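Local coordinates for GTPase-activating protein GYP1 (Saccharomyces cerevisiae, PDB 1FKM), which stimulates GTP hydrolysis by the Rab-type GTPases Ypt1 and Ypt7 by lending them a catalytic arginine and glutamine, here seen as its Rab-GAP (TBC) domain, at residues P198-Q203 with W236-L241; K205-L210 with V331-L336; Q209-K212 with D217-N220; I337-Q342 with T353-P358. One frame throughout, in Å; residues are numbered along the deposited sequence.

Contact 1 of 4, residues P198-Q203 with W236-L241; sequences PGILRQ and WMNCLL
The flat group that takes part is the amide of Gln203, whose side chain packs on selenomethionine Met237. Its NE2 gives hydrogen bonds to Asn325 O and to a water 3.1 Å away; that water reaches Met237 O only weakly. Two other flat groups are covered from within their own segments. The Trp236 ring has Leu241 CD2 over one face, 3.6 Å above its plane and toward the rim. The Arg202 guanidinium has Gly199 O over one face, also near the rim, and NH1 forms a salt bridge with Asp191. Ile200 and Met237 lie alongside each other and point opposite ways, with Ile200 CG2 3.9 Å from Met237 CB. Ile200 CD1 lies as close to the backbone Asn238 N. Helix 230-238 ends here in a Schellman motif: Leu241 N bonds to Trp236 O at 2.7 Å, Leu240 N bonds weakly to Met237 O, and Leu240 has positive phi (48°). Gln203 CB and Met237 CG are modelled only 3.2 Å apart, so the detail of this touch is doubtful. The methyl CE of Met237 reaches back to Gln203 O, 3.7 Å away. Asn238 uses both ends of its amide: OD1 accepts from Gln197 NE2, and ND2 donates to the backbone O of Gln131, the glutamine finger.

Contact 2 of 4, residues K205-L210 with V331-L336; sequences KNLSQL and VCAAFL
Leu207 holds CG anti to its backbone N (chi1 173°), and chi2 then turns CD1 onto the backbone N and CA of Ala333. Leu210 has chi1 at -132°, away from the staggered positions, and its CD1 lands on the same alanine. The two leucines therefore approach one small residue from neighbouring turns of their helix. Leu207 CD1 sits 3.6 Å from Ala333 N, chiefly against the backbone; the Ala333 methyl CB is slightly farther, at 3.9 Å from Leu207 CD1. Cys332 CB lies 4.1 Å from Leu207 CD1. Leu210 CD1 meets Ala333 CB at 3.6 Å, methyl to methyl. No hydrogen bond crosses the contact; it is all apolar packing and it is buried. The axes of the two short segments pass 9.9 Å apart and cross at -50°. With only a methyl on Ala333, the leucine ends can come up to the backbone of the other helix. Ala233 and Met237 of helix 230-238 also touch Leu207, and Trp236 and Met237 touch Cys332, so a third helix borders the contact. Val331 and Ala334 pack instead on helix 365-382. Helix 324-338 is thus enclosed by several others. The crossing angle is near that expected for ridges-into-grooves packing, and the arrangement is typical of the interior of an all-helical domain such as this TBC domain.

Contact 3 of 4, residues Q209-K212 with D217-N220; sequences QLVK and DLYN
Helices 198-214 and 216-224 follow each other almost directly, and their backbones come closest at Lys212 and Tyr219, with CA to CA 5.3 Å. Lys212 lies over one face of the Tyr219 ring. Its CB stands 3.7 Å from the ring centroid, 15° off the ring normal, a clear CH-pi contact. The chain then runs obliquely across the ring: Lys212 CG is 3.8 Å from Tyr219 CD2, and Lys212 CD is 3.9 Å from Tyr219 CE2. A chi1 of -173° swings the Tyr219 ring out from its helix toward Lys212. Lys212 is fully extended, so three of its methylenes in turn follow the ring while the ammonium end leads away. Asn220 ND2 lies in the ring plane at its edge. The phenol OH of Tyr219 is 3.1 Å from a water; the onward link of that water to Gln209 OE1 is modelled too short to be trusted. With an alanine at the Tyr219 position, the Lys212 methylenes would probably lose their aromatic partner, and the chain would be free to turn. Toward the interior, Val211 CG1 and Leu218 CD2 touch loosely at 4.4 Å. Asp215, between the helices, accepts a hydrogen bond from Leu218 N through OD1. The whole is a short helix-to-helix connection, with a lysine-tyrosine CH-pi pair on its more exposed side, within the helical TBC domain.

Contact 4 of 4, residues I337-Q342 with T353-P358; sequences IKWSDQ and TFLQNP
Phe354 turns its edge to one face of Trp339 in a T-shaped (edge-to-face) pair. The ring planes stand 81° apart, and the centroids of the Trp339 five-membered ring and the Phe354 ring are 5.2 Å apart. Phe354 CE2 is 3.6 Å from Trp339 CG, while Phe354 CZ lies 3.8 Å from Trp339 CE3, so the edge runs along the CG-CD2-CE3 side of the indole, toward its rim. On the opposite face of the indole lies Lys338 CD, 4.3 Å above the plane. With chi1 at -177°, Phe354 extends its ring away from its own helix to reach the tryptophan. Gln342 places OE1 in the indole plane at the edge, and its amide is turned steeply against the Phe354 ring. Leu355 CD2 comes obliquely to Trp339 CD1 at 4.4 Å. Replacing Trp339 by an alanine would probably open a gap beside Phe354 and leave its ring edge without the aromatic face it packs on. Beyond the pair, Asn357 ND2 donates to a lone pair of Thr353 O at 2.9 Å. The bond is bent (144° at the hydrogen), and Thr353 O lies somewhat out of the amide plane. Phe335 meets Trp339 edge-to-face as well. Phe335, Trp339 and Phe354 form a small aromatic cluster, with Trp339 meeting both others, which joins helix 348-355 to segment 337-342 inside this all-helical domain.

How the contacts relate
Contacts 1, 2 and 3 all start from helix 198-214 and follow it in order. Contact 3 is nested within the loop closed by contact 1, and contact 2 crosses contact 1 along the chain. Contact 4 opens after the others and shares helix 324-338 with contact 2. The centres of contacts 2 and 3 are about 9 Å apart, those of contacts 1 and 2 about 11 Å. Contacts 1 and 4 lie about 18 Å apart between centres, yet touch where Trp236 meets Leu355. Leu336 links contact 2 to contacts 3 and 4. The four make one continuous packed region, and only contact 1 lies beside the glutamine finger.

Contact 1 of 4, residues P198-Q203 with W236-L241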
# COMPACT_ATOMS: atom_id res chain seq x y z
N PRO A 198 -12.83 0.31 -13.99
CA PRO A 198 -12.89 -0.94 -14.76
C PRO A 198 -11.87 -1.96 -14.26
O PRO A 198 -12.11 -3.16 -14.31
CB PRO A 198 -12.61 -0.47 -16.19
CG PRO A 198 -11.73 0.72 -15.99
CD PRO A 198 -12.44 1.44 -14.86
N GLY A 199 -10.74 -1.47 -13.76
CA GLY A 199 -9.71 -2.37 -13.25
C GLY A 199 -10.16 -3.17 -12.04
O GLY A 199 -9.81 -4.34 -11.91
N ILE A 200 -10.91 -2.54 -11.15
CA ILE A 200 -11.40 -3.22 -9.96
C ILE A 200 -12.46 -4.25 -10.33
O ILE A 200 -12.46 -5.37 -9.81
CB ILE A 200 -12.01 -2.23 -8.95
CG1 ILE A 200 -10.97 -1.20 -8.50
CG2 ILE A 200 -12.57 -3.01 -7.75
CD1 ILE A 200 -9.73 -1.79 -7.88
N LEU A 201 -13.38 -3.87 -11.22
CA LEU A 201 -14.43 -4.80 -11.65
C LEU A 201 -13.81 -6.02 -12.31
O LEU A 201 -14.29 -7.14 -12.14
CB LEU A 201 -15.40 -4.11 -12.61
CG LEU A 201 -16.26 -3.00 -11.99
CD1 LEU A 201 -17.13 -2.33 -13.06
CD2 LEU A 201 -17.14 -3.59 -10.89
N ARG A 202 -12.74 -5.81 -13.07
CA ARG A 202 -12.05 -6.91 -13.73
C ARG A 202 -11.37 -7.81 -12.69
O ARG A 202 -11.34 -9.03 -12.83
CB ARG A 202 -11.00 -6.37 -14.71
CG ARG A 202 -10.30 -7.42 -15.54
CD ARG A 202 -9.31 -6.79 -16.50
NE ARG A 202 -8.25 -6.07 -15.80
CZ ARG A 202 -8.05 -4.76 -15.87
NH1 ARG A 202 -8.84 -4.00 -16.62
NH2 ARG A 202 -7.05 -4.20 -15.19
N GLN A 203 -10.81 -7.19 -11.66
CA GLN A 203 -10.14 -7.92 -10.58
C GLN A 203 -11.14 -8.80 -9.83
O GLN A 203 -10.87 -9.96 -9.52
CB GLN A 203 -9.51 -6.94 -9.59
CG GLN A 203 -8.20 -6.33 -10.04
CD GLN A 203 -7.07 -7.33 -10.03
OE1 GLN A 203 -6.95 -8.17 -10.92
NE2 GLN A 203 -6.23 -7.26 -8.99
N TRP A 236 -11.58 -5.11 -0.87
CA TRP A 236 -10.33 -5.87 -0.86
C TRP A 236 -9.45 -5.38 -2.01
O TRP A 236 -8.25 -5.17 -1.85
CB TRP A 236 -10.59 -7.36 -1.06
CG TRP A 236 -11.23 -8.07 0.11
CD1 TRP A 236 -11.82 -7.50 1.20
CD2 TRP A 236 -11.37 -9.48 0.26
NE1 TRP A 236 -12.31 -8.48 2.04
CE2 TRP A 236 -12.05 -9.71 1.48
CE3 TRP A 236 -10.98 -10.58 -0.51
CZ2 TRP A 236 -12.35 -10.99 1.94
CZ3 TRP A 236 -11.28 -11.86 -0.06
CH2 TRP A 236 -11.96 -12.05 1.16
N MSE A 237 -10.06 -5.21 -3.18
CA MSE A 237 -9.32 -4.77 -4.36
C MSE A 237 -8.99 -3.28 -4.34
O MSE A 237 -7.85 -2.89 -4.60
CB MSE A 237 -10.12 -5.09 -5.62
CG MSE A 237 -9.49 -6.16 -6.48
SE MSE A 237 -9.09 -7.77 -5.50
CE MSE A 237 -10.63 -8.82 -5.99
N ASN A 238 -9.99 -2.46 -4.02
CA ASN A 238 -9.83 -1.01 -4.00
C ASN A 238 -8.75 -0.50 -3.04
O ASN A 238 -8.04 0.44 -3.36
CB ASN A 238 -11.18 -0.36 -3.65
CG ASN A 238 -11.22 1.12 -4.01
OD1 ASN A 238 -10.89 1.50 -5.13
ND2 ASN A 238 -11.65 1.95 -3.07
N CYS A 239 -8.62 -1.14 -1.88
CA CYS A 239 -7.63 -0.72 -0.89
C CYS A 239 -6.52 -1.75 -0.69
O CYS A 239 -5.80 -1.70 0.31
CB CYS A 239 -8.32 -0.45 0.45
SG CYS A 239 -9.81 0.58 0.33
N LEU A 240 -6.37 -2.66 -1.64
CA LEU A 240 -5.36 -3.71 -1.55
C LEU A 240 -5.34 -4.42 -0.19
O LEU A 240 -4.29 -4.57 0.43
CB LEU A 240 -3.96 -3.14 -1.86
CG LEU A 240 -3.71 -2.60 -3.27
CD1 LEU A 240 -2.28 -2.11 -3.38
CD2 LEU A 240 -3.97 -3.70 -4.30
N LEU A 241 -6.52 -4.85 0.26
CA LEU A 241 -6.68 -5.57 1.52
C LEU A 241 -6.34 -4.81 2.80
O LEU A 241 -6.43 -5.36 3.90
CB LEU A 241 -5.87 -6.88 1.49
CG LEU A 241 -6.47 -8.04 0.70
CD1 LEU A 241 -5.49 -9.21 0.66
CD2 LEU A 241 -7.78 -8.47 1.35
O HOH W 1 -6.75 -4.94 -7.06

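Contact 2 of 4, residues K205-L210 with V331-L336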
# COMPACT_ATOMS: atom_id res chain seq x y z
N LYS A 205 -13.95 -9.93 -10.96
CA LYS A 205 -14.38 -11.00 -11.87
C LYS A 205 -13.32 -12.11 -11.90
O LYS A 205 -13.65 -13.30 -11.92
CB LYS A 205 -14.59 -10.46 -13.29
CG LYS A 205 -15.70 -9.43 -13.41
CD LYS A 205 -15.72 -8.79 -14.78
CE LYS A 205 -16.75 -7.68 -14.86
NZ LYS A 205 -16.74 -6.99 -16.19
N ASN A 206 -12.05 -11.70 -11.91
CA ASN A 206 -10.94 -12.64 -11.93
C ASN A 206 -10.91 -13.47 -10.65
O ASN A 206 -10.62 -14.67 -10.69
CB ASN A 206 -9.61 -11.89 -12.09
CG ASN A 206 -9.38 -11.41 -13.51
OD1 ASN A 206 -8.47 -10.63 -13.78
ND2 ASN A 206 -10.20 -11.88 -14.44
N LEU A 207 -11.22 -12.84 -9.51
CA LEU A 207 -11.24 -13.55 -8.24
C LEU A 207 -12.40 -14.55 -8.25
O LEU A 207 -12.27 -15.68 -7.79
CB LEU A 207 -11.42 -12.57 -7.07
CG LEU A 207 -11.64 -13.18 -5.67
CD1 LEU A 207 -10.42 -14.00 -5.26
CD2 LEU A 207 -11.91 -12.06 -4.67
N SER A 208 -13.53 -14.11 -8.78
CA SER A 208 -14.73 -14.93 -8.87
C SER A 208 -14.45 -16.20 -9.68
O SER A 208 -14.84 -17.31 -9.29
CB SER A 208 -15.85 -14.13 -9.54
OG SER A 208 -17.05 -14.87 -9.59
N GLN A 209 -13.78 -16.03 -10.81
CA GLN A 209 -13.45 -17.15 -11.70
C GLN A 209 -12.42 -18.08 -11.06
O GLN A 209 -12.50 -19.30 -11.22
CB GLN A 209 -12.90 -16.62 -13.03
CG GLN A 209 -13.92 -15.90 -13.90
CD GLN A 209 -14.98 -16.83 -14.47
OE1 GLN A 209 -15.81 -17.36 -13.74
NE2 GLN A 209 -14.94 -17.03 -15.78
N LEU A 210 -11.46 -17.50 -10.36
CA LEU A 210 -10.42 -18.28 -9.70
C LEU A 210 -11.05 -19.19 -8.65
O LEU A 210 -10.76 -20.39 -8.60
CB LEU A 210 -9.42 -17.35 -9.01
CG LEU A 210 -7.93 -17.57 -9.22
CD1 LEU A 210 -7.16 -16.73 -8.20
CD2 LEU A 210 -7.57 -19.05 -9.08
N VAL A 331 -3.55 -13.52 -3.72
CA VAL A 331 -3.51 -13.32 -2.28
C VAL A 331 -4.96 -13.28 -1.77
O VAL A 331 -5.28 -13.84 -0.73
CB VAL A 331 -2.80 -11.99 -1.91
CG1 VAL A 331 -2.97 -11.69 -0.42
CG2 VAL A 331 -1.33 -12.08 -2.26
N CYS A 332 -5.84 -12.61 -2.52
CA CYS A 332 -7.24 -12.52 -2.13
C CYS A 332 -7.91 -13.89 -2.17
O CYS A 332 -8.73 -14.21 -1.31
CB CYS A 332 -8.00 -11.55 -3.04
SG CYS A 332 -7.65 -9.81 -2.72
N ALA A 333 -7.56 -14.70 -3.16
CA ALA A 333 -8.13 -16.03 -3.28
C ALA A 333 -7.68 -16.91 -2.10
O ALA A 333 -8.49 -17.60 -1.49
CB ALA A 333 -7.72 -16.67 -4.61
N ALA A 334 -6.38 -16.86 -1.79
CA ALA A 334 -5.85 -17.66 -0.68
C ALA A 334 -6.43 -17.20 0.65
O ALA A 334 -6.70 -18.01 1.54
CB ALA A 334 -4.32 -17.57 -0.66
N PHE A 335 -6.64 -15.89 0.78
CA PHE A 335 -7.20 -15.30 1.99
C PHE A 335 -8.62 -15.83 2.19
O PHE A 335 -8.97 -16.33 3.26
CB PHE A 335 -7.22 -13.77 1.86
CG PHE A 335 -7.72 -13.05 3.09
CD1 PHE A 335 -7.11 -13.24 4.33
CD2 PHE A 335 -8.76 -12.13 3.00
CE1 PHE A 335 -7.53 -12.52 5.46
CE2 PHE A 335 -9.19 -11.41 4.13
CZ PHE A 335 -8.57 -11.61 5.35
N LEU A 336 -9.43 -15.72 1.14
CA LEU A 336 -10.81 -16.18 1.17
C LEU A 336 -10.91 -17.67 1.46
O LEU A 336 -11.66 -18.09 2.33
CB LEU A 336 -11.51 -15.88 -0.16
CG LEU A 336 -12.97 -16.34 -0.27
CD1 LEU A 336 -13.83 -15.64 0.79
CD2 LEU A 336 -13.48 -16.03 -1.67

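Contact 3 of 4, residues Q209-K212 with D217-N220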
# COMPACT_ATOMS: atom_id res chain seq x y z
N GLN A 209 -13.78 -16.03 -10.81
CA GLN A 209 -13.45 -17.15 -11.70
C GLN A 209 -12.42 -18.08 -11.06
O GLN A 209 -12.50 -19.30 -11.22
CB GLN A 209 -12.90 -16.62 -13.03
CG GLN A 209 -13.92 -15.90 -13.90
CD GLN A 209 -14.98 -16.83 -14.47
OE1 GLN A 209 -15.81 -17.36 -13.74
NE2 GLN A 209 -14.94 -17.03 -15.78
N LEU A 210 -11.46 -17.50 -10.36
CA LEU A 210 -10.42 -18.28 -9.70
C LEU A 210 -11.05 -19.19 -8.65
O LEU A 210 -10.76 -20.39 -8.60
CB LEU A 210 -9.42 -17.35 -9.01
CG LEU A 210 -7.93 -17.57 -9.22
CD1 LEU A 210 -7.16 -16.73 -8.20
CD2 LEU A 210 -7.57 -19.05 -9.08
N VAL A 211 -11.91 -18.63 -7.81
CA VAL A 211 -12.56 -19.39 -6.75
C VAL A 211 -13.49 -20.46 -7.32
O VAL A 211 -13.60 -21.55 -6.75
CB VAL A 211 -13.35 -18.47 -5.80
CG1 VAL A 211 -14.04 -19.28 -4.72
CG2 VAL A 211 -12.39 -17.47 -5.17
N LYS A 212 -14.14 -20.16 -8.43
CA LYS A 212 -15.03 -21.12 -9.06
C LYS A 212 -14.17 -22.32 -9.48
O LYS A 212 -14.64 -23.46 -9.50
CB LYS A 212 -15.70 -20.51 -10.29
CG LYS A 212 -16.69 -21.44 -10.96
CD LYS A 212 -17.33 -20.80 -12.18
CE LYS A 212 -18.30 -21.75 -12.86
NZ LYS A 212 -18.93 -21.16 -14.07
N ASP A 217 -17.34 -25.72 -4.54
CA ASP A 217 -18.33 -25.85 -3.49
C ASP A 217 -18.60 -24.52 -2.79
O ASP A 217 -19.75 -24.19 -2.50
CB ASP A 217 -17.89 -26.90 -2.46
CG ASP A 217 -17.87 -28.31 -3.04
OD1 ASP A 217 -18.88 -28.71 -3.66
OD2 ASP A 217 -16.85 -29.01 -2.88
N LEU A 218 -17.55 -23.76 -2.51
CA LEU A 218 -17.74 -22.47 -1.86
C LEU A 218 -18.44 -21.54 -2.84
O LEU A 218 -19.35 -20.80 -2.47
CB LEU A 218 -16.39 -21.87 -1.44
CG LEU A 218 -16.45 -20.46 -0.85
CD1 LEU A 218 -17.34 -20.44 0.39
CD2 LEU A 218 -15.03 -20.00 -0.50
N TYR A 219 -18.02 -21.59 -4.10
CA TYR A 219 -18.60 -20.77 -5.14
C TYR A 219 -20.10 -21.04 -5.23
O TYR A 219 -20.91 -20.12 -5.28
CB TYR A 219 -17.95 -21.07 -6.49
CG TYR A 219 -18.38 -20.14 -7.60
CD1 TYR A 219 -17.75 -18.91 -7.78
CD2 TYR A 219 -19.43 -20.48 -8.45
CE1 TYR A 219 -18.15 -18.04 -8.79
CE2 TYR A 219 -19.84 -19.61 -9.46
CZ TYR A 219 -19.20 -18.40 -9.63
OH TYR A 219 -19.60 -17.54 -10.62
N ASN A 220 -20.46 -22.32 -5.27
CA ASN A 220 -21.86 -22.73 -5.35
C ASN A 220 -22.64 -22.29 -4.10
O ASN A 220 -23.81 -21.93 -4.19
CB ASN A 220 -21.97 -24.25 -5.52
CG ASN A 220 -21.42 -24.72 -6.86
OD1 ASN A 220 -21.12 -25.90 -7.04
ND2 ASN A 220 -21.28 -23.80 -7.81
O HOH W 2 -17.13 -16.31 -11.99

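Contact 4 of 4, residues I337-Q342 with T353-P358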
# COMPACT_ATOMS: atom_id res chain seq x y z
N ILE A 337 -10.15 -18.47 0.70
CA ILE A 337 -10.19 -19.92 0.85
C ILE A 337 -9.84 -20.37 2.26
O ILE A 337 -10.28 -21.43 2.71
CB ILE A 337 -9.23 -20.60 -0.16
CG1 ILE A 337 -9.67 -20.29 -1.59
CG2 ILE A 337 -9.22 -22.11 0.05
CD1 ILE A 337 -11.10 -20.68 -1.91
N LYS A 338 -9.06 -19.57 2.98
CA LYS A 338 -8.69 -19.91 4.34
C LYS A 338 -9.94 -20.02 5.21
O LYS A 338 -9.98 -20.81 6.16
CB LYS A 338 -7.75 -18.85 4.92
CG LYS A 338 -7.33 -19.12 6.35
CD LYS A 338 -6.34 -18.08 6.85
CE LYS A 338 -5.97 -18.32 8.31
NZ LYS A 338 -5.36 -19.66 8.52
N TRP A 339 -10.96 -19.23 4.89
CA TRP A 339 -12.21 -19.22 5.65
C TRP A 339 -13.28 -20.13 5.03
O TRP A 339 -14.40 -20.21 5.54
CB TRP A 339 -12.76 -17.80 5.73
CG TRP A 339 -11.74 -16.76 6.09
CD1 TRP A 339 -11.34 -15.70 5.32
CD2 TRP A 339 -10.98 -16.68 7.30
NE1 TRP A 339 -10.38 -14.97 5.98
CE2 TRP A 339 -10.14 -15.55 7.20
CE3 TRP A 339 -10.93 -17.45 8.47
CZ2 TRP A 339 -9.26 -15.17 8.21
CZ3 TRP A 339 -10.06 -17.08 9.48
CH2 TRP A 339 -9.23 -15.95 9.34
N SER A 340 -12.92 -20.82 3.95
CA SER A 340 -13.86 -21.69 3.24
C SER A 340 -14.78 -22.56 4.11
O SER A 340 -16.01 -22.48 3.98
CB SER A 340 -13.10 -22.59 2.27
OG SER A 340 -14.00 -23.29 1.43
N ASP A 341 -14.21 -23.38 4.99
CA ASP A 341 -15.03 -24.24 5.84
C ASP A 341 -16.03 -23.44 6.68
O ASP A 341 -17.20 -23.81 6.79
CB ASP A 341 -14.14 -25.08 6.76
CG ASP A 341 -13.21 -25.99 5.98
OD1 ASP A 341 -13.70 -26.74 5.10
OD2 ASP A 341 -11.99 -25.97 6.25
N GLN A 342 -15.56 -22.34 7.26
CA GLN A 342 -16.42 -21.49 8.08
C GLN A 342 -17.53 -20.84 7.26
O GLN A 342 -18.68 -20.79 7.68
CB GLN A 342 -15.59 -20.39 8.75
CG GLN A 342 -14.68 -20.87 9.87
CD GLN A 342 -13.76 -19.78 10.38
OE1 GLN A 342 -12.74 -19.47 9.76
NE2 GLN A 342 -14.13 -19.16 11.50
N THR A 353 -20.93 -9.80 6.77
CA THR A 353 -20.42 -9.27 8.02
C THR A 353 -19.02 -9.84 8.29
O THR A 353 -18.10 -9.10 8.63
CB THR A 353 -21.34 -9.65 9.20
OG1 THR A 353 -22.61 -9.02 9.03
CG2 THR A 353 -20.73 -9.19 10.53
N PHE A 354 -18.87 -11.15 8.11
CA PHE A 354 -17.60 -11.84 8.34
C PHE A 354 -16.47 -11.39 7.41
O PHE A 354 -15.37 -11.09 7.87
CB PHE A 354 -17.79 -13.35 8.20
CG PHE A 354 -16.55 -14.15 8.50
CD1 PHE A 354 -16.23 -14.50 9.80
CD2 PHE A 354 -15.69 -14.53 7.47
CE1 PHE A 354 -15.07 -15.23 10.09
CE2 PHE A 354 -14.53 -15.26 7.75
CZ PHE A 354 -14.22 -15.61 9.05
N LEU A 355 -16.74 -11.35 6.11
CA LEU A 355 -15.72 -10.97 5.15
C LEU A 355 -15.35 -9.49 5.16
O LEU A 355 -14.32 -9.11 4.60
CB LEU A 355 -16.14 -11.40 3.74
CG LEU A 355 -16.22 -12.92 3.60
CD1 LEU A 355 -16.76 -13.30 2.24
CD2 LEU A 355 -14.83 -13.53 3.83
N GLN A 356 -16.18 -8.65 5.78
CA GLN A 356 -15.88 -7.23 5.88
C GLN A 356 -15.27 -6.97 7.25
O GLN A 356 -14.91 -5.84 7.58
CB GLN A 356 -17.14 -6.38 5.71
CG GLN A 356 -17.86 -6.59 4.38
CD GLN A 356 -19.06 -5.68 4.21
OE1 GLN A 356 -19.81 -5.45 5.16
NE2 GLN A 356 -19.26 -5.17 3.00
N ASN A 357 -15.15 -8.03 8.05
CA ASN A 357 -14.57 -7.93 9.39
C ASN A 357 -13.86 -9.23 9.75
O ASN A 357 -14.14 -9.83 10.79
CB ASN A 357 -15.67 -7.63 10.41
CG ASN A 357 -16.39 -6.33 10.14
OD1 ASN A 357 -15.81 -5.25 10.24
ND2 ASN A 357 -17.67 -6.42 9.77
N PRO A 358 -12.92 -9.68 8.91
CA PRO A 358 -12.16 -10.92 9.13
C PRO A 358 -11.40 -10.89 10.46
O PRO A 358 -10.90 -9.85 10.87
CB PRO A 358 -11.20 -10.96 7.94
CG PRO A 358 -11.88 -10.14 6.90
CD PRO A 358 -12.44 -9.00 7.69